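PDB 6M1T: glutathione S-transferase from Sphingobium chungbukense, which probably transfers glutathione to electrophilic compounds, as a beta-class member of the detoxifying glutathione S-transferase family. Local coordinates for residues A[69-74]-A[92-97]. Sequence-based numbering, arbitrary orientation.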
ATOM      1  N   ILE A  69      -5.276  -3.786  -8.618  1.00 11.24           N
ATOM      2  CA  ILE A  69      -6.008  -3.505  -9.879  1.00 11.98           C
ATOM      3  C   ILE A  69      -4.996  -3.266 -10.979  1.00 11.41           C
ATOM      4  O   ILE A  69      -5.160  -3.843 -12.033  1.00 11.67           O
ATOM      5  CB  ILE A  69      -6.989  -2.327  -9.697  1.00 11.64           C
ATOM      6  CG1 ILE A  69      -8.118  -2.770  -8.767  1.00 11.75           C
ATOM      7  CG2 ILE A  69      -7.512  -1.844 -11.045  1.00 11.70           C
ATOM      8  CD1 ILE A  69      -9.028  -1.675  -8.272  1.00 11.67           C
ATOM      9  N   LEU A  70      -4.012  -2.431 -10.707  1.00 11.08           N
ATOM     10  CA  LEU A  70      -3.010  -2.006 -11.698  1.00 11.87           C
ATOM     11  C   LEU A  70      -2.191  -3.220 -12.136  1.00 13.06           C
ATOM     12  O   LEU A  70      -1.997  -3.408 -13.361  1.00 11.71           O
ATOM     13  CB  LEU A  70      -2.156  -0.899 -11.091  1.00 11.76           C
ATOM     14  CG  LEU A  70      -2.838   0.488 -11.021  1.00 12.11           C
ATOM     15  CD1 LEU A  70      -1.980   1.426 -10.201  1.00 12.64           C
ATOM     16  CD2 LEU A  70      -3.097   1.042 -12.417  1.00 12.28           C
ATOM     17  N   LEU A  71      -1.751  -4.042 -11.193  1.00 14.52           N
ATOM     18  CA  LEU A  71      -1.014  -5.293 -11.560  1.00 17.45           C
ATOM     19  C   LEU A  71      -1.894  -6.218 -12.404  1.00 15.30           C
ATOM     20  O   LEU A  71      -1.383  -6.750 -13.403  1.00 14.89           O
ATOM     21  CB  LEU A  71      -0.545  -6.040 -10.311  1.00 19.07           C
ATOM     22  CG  LEU A  71       0.949  -6.084  -9.992  1.00 27.59           C
ATOM     23  CD1 LEU A  71       1.877  -5.727 -11.145  1.00 25.61           C
ATOM     24  CD2 LEU A  71       1.230  -5.198  -8.789  1.00 29.58           C
ATOM     25  N   TYR A  72      -3.149  -6.448 -11.996  1.00 14.84           N
ATOM     26  CA  TYR A  72      -4.126  -7.260 -12.738  1.00 14.29           C
ATOM     27  C   TYR A  72      -4.151  -6.776 -14.192  1.00 13.15           C
ATOM     28  O   TYR A  72      -4.091  -7.600 -15.170  1.00 12.74           O
ATOM     29  CB  TYR A  72      -5.524  -7.213 -12.106  1.00 14.50           C
ATOM     30  CG  TYR A  72      -6.502  -8.034 -12.887  1.00 16.73           C
ATOM     31  CD1 TYR A  72      -6.594  -9.409 -12.703  1.00 18.87           C
ATOM     32  CD2 TYR A  72      -7.254  -7.463 -13.899  1.00 17.22           C
ATOM     33  CE1 TYR A  72      -7.447 -10.179 -13.478  1.00 19.16           C
ATOM     34  CE2 TYR A  72      -8.099  -8.215 -14.685  1.00 18.00           C
ATOM     35  CZ  TYR A  72      -8.216  -9.569 -14.454  1.00 20.12           C
ATOM     36  OH  TYR A  72      -9.054 -10.291 -15.236  1.00 20.12           O
ATOM     37  N   ILE A  73      -4.400  -5.473 -14.367  1.00 12.30           N
ATOM     38  CA  ILE A  73      -4.574  -4.877 -15.720  1.00 12.63           C
ATOM     39  C   ILE A  73      -3.285  -5.103 -16.536  1.00 14.32           C
ATOM     40  O   ILE A  73      -3.418  -5.541 -17.682  1.00 16.16           O
ATOM     41  CB  ILE A  73      -4.914  -3.376 -15.641  1.00 12.37           C
ATOM     42  CG1 ILE A  73      -6.333  -3.194 -15.082  1.00 12.25           C
ATOM     43  CG2 ILE A  73      -4.708  -2.699 -16.992  1.00 12.35           C
ATOM     44  CD1 ILE A  73      -6.578  -1.834 -14.476  1.00 12.55           C
ATOM     45  N   ALA A  74      -2.112  -4.802 -15.973  1.00 15.63           N
ATOM     46  CA  ALA A  74      -0.791  -4.983 -16.655  1.00 16.53           C
ATOM     47  C   ALA A  74      -0.627  -6.432 -17.110  1.00 17.16           C
ATOM     48  O   ALA A  74      -0.272  -6.665 -18.306  1.00 20.74           O
ATOM     49  CB  ALA A  74       0.354  -4.576 -15.765  1.00 15.92           C
ATOM     50  N   TYR A  92       9.218  -7.119  -7.781  1.00 19.05           N
ATOM     51  CA  TYR A  92       9.075  -6.752  -6.337  1.00 19.72           C
ATOM     52  C   TYR A  92       9.332  -5.261  -6.197  1.00 19.10           C
ATOM     53  O   TYR A  92       8.654  -4.640  -5.359  1.00 17.41           O
ATOM     54  CB  TYR A  92       9.961  -7.599  -5.431  1.00 18.60           C
ATOM     55  CG  TYR A  92       9.622  -9.045  -5.572  1.00 19.60           C
ATOM     56  CD1 TYR A  92       8.593  -9.596  -4.839  1.00 17.71           C
ATOM     57  CD2 TYR A  92      10.291  -9.835  -6.490  1.00 19.13           C
ATOM     58  CE1 TYR A  92       8.239 -10.920  -4.981  1.00 19.34           C
ATOM     59  CE2 TYR A  92       9.952 -11.161  -6.649  1.00 19.51           C
ATOM     60  CZ  TYR A  92       8.945 -11.703  -5.890  1.00 19.85           C
ATOM     61  OH  TYR A  92       8.620 -12.986  -6.076  1.00 20.12           O
ATOM     62  N   ARG A  93      10.253  -4.687  -6.982  1.00 20.71           N
ATOM     63  CA  ARG A  93      10.552  -3.236  -6.911  1.00 20.63           C
ATOM     64  C   ARG A  93       9.316  -2.463  -7.389  1.00 20.07           C
ATOM     65  O   ARG A  93       9.052  -1.403  -6.816  1.00 16.11           O
ATOM     66  CB  ARG A  93      11.792  -2.837  -7.716  1.00 25.04           C
ATOM     67  CG  ARG A  93      13.028  -3.598  -7.256  1.00 30.90           C
ATOM     68  CD  ARG A  93      14.367  -2.944  -7.568  1.00 34.87           C
ATOM     69  NE  ARG A  93      14.915  -1.972  -6.625  1.00 39.48           N
ATOM     70  CZ  ARG A  93      14.833  -1.997  -5.284  1.00 49.41           C
ATOM     71  NH1 ARG A  93      15.385  -1.026  -4.577  1.00 50.57           N
ATOM     72  NH2 ARG A  93      14.193  -2.948  -4.629  1.00 52.37           N
ATOM     73  N   LEU A  94       8.579  -3.004  -8.370  1.00 18.11           N
ATOM     74  CA  LEU A  94       7.295  -2.405  -8.848  1.00 17.89           C
ATOM     75  C   LEU A  94       6.264  -2.428  -7.709  1.00 16.83           C
ATOM     76  O   LEU A  94       5.651  -1.397  -7.429  1.00 13.17           O
ATOM     77  CB  LEU A  94       6.719  -3.180 -10.033  1.00 19.43           C
ATOM     78  CG  LEU A  94       5.340  -2.658 -10.462  1.00 19.01           C
ATOM     79  CD1 LEU A  94       5.462  -1.205 -10.799  1.00 19.68           C
ATOM     80  CD2 LEU A  94       4.724  -3.417 -11.621  1.00 21.52           C
ATOM     81  N   ILE A  95       6.046  -3.581  -7.099  1.00 15.34           N
ATOM     82  CA  ILE A  95       5.055  -3.693  -5.990  1.00 17.97           C
ATOM     83  C   ILE A  95       5.441  -2.718  -4.860  1.00 15.51           C
ATOM     84  O   ILE A  95       4.522  -2.074  -4.218  1.00 13.17           O
ATOM     85  CB  ILE A  95       4.967  -5.156  -5.556  1.00 19.06           C
ATOM     86  CG1 ILE A  95       4.442  -6.034  -6.692  1.00 20.38           C
ATOM     87  CG2 ILE A  95       4.122  -5.320  -4.299  1.00 19.02           C
ATOM     88  CD1 ILE A  95       4.543  -7.515  -6.399  1.00 22.94           C
ATOM     89  N   SER A  96       6.736  -2.588  -4.592  1.00 13.89           N
ATOM     90  CA  SER A  96       7.320  -1.640  -3.609  1.00 14.47           C
ATOM     91  C   SER A  96       6.886  -0.226  -3.971  1.00 15.06           C
ATOM     92  O   SER A  96       6.316   0.513  -3.104  1.00 12.64           O
ATOM     93  CB  SER A  96       8.842  -1.756  -3.553  1.00 14.76           C
ATOM     94  OG  SER A  96       9.393  -0.861  -2.607  1.00 14.95           O
ATOM     95  N   ARG A  97       7.096   0.158  -5.229  1.00 13.70           N
ATOM     96  CA  ARG A  97       6.729   1.523  -5.648  1.00 15.49           C
ATOM     97  C   ARG A  97       5.199   1.684  -5.523  1.00 12.01           C
ATOM     98  O   ARG A  97       4.774   2.774  -5.117  1.00 12.74           O
ATOM     99  CB  ARG A  97       7.302   1.860  -7.034  1.00 17.51           C
ATOM    100  CG  ARG A  97       8.805   2.170  -7.077  1.00 21.34           C
ATOM    101  CD  ARG A  97       9.367   3.122  -6.018  1.00 24.39           C
ATOM    102  NE  ARG A  97       9.593   2.415  -4.753  1.00 28.78           N
ATOM    103  CZ  ARG A  97       9.709   2.959  -3.528  1.00 29.80           C
ATOM    104  NH1 ARG A  97       9.874   2.150  -2.507  1.00 29.07           N
ATOM    105  NH2 ARG A  97       9.688   4.264  -3.309  1.00 30.98           N
TER
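Leu71 reaches from one helix to the other with both of its methyl groups. Its CD1 lies 3.7 Å from CD2 of Leu94, the two side chains running antiparallel alongside one another, while its CD2 comes to 3.9 Å from CG1 of Ile95, whose side chain lies roughly perpendicular to that of Leu71. The branch of Leu94 is directed here by a chi1 of 175°, which sets CG anti to the backbone N. Ile95 leaves its backbone obliquely to the contact, and its CG1 branch, beside the backbone N, provides the touching atom.

This close packing is confined to three buried apolar side chains; no hydrogen bond joins the segments, and CA of Leu71 stays 8.4 Å from CA of Ile95. Elsewhere on 92-97, Arg93 and Arg97 remain partly exposed, while buried Ser96 faces the second subunit: its OG accepts from Arg97 NH1 at 3.1 Å, close to the guanidinium plane, and hydrogen-bonds to Thr64 O of that subunit.

Helix 66-75 of the thioredoxin-like domain thus meets helix 89-108 of the helical domain, with Ala83 touching both leucines and helix 153-162 packing on Leu70 and Leu94. On the other side of helix 66-75, Ile69 and Ile73 pack on helix 12-21.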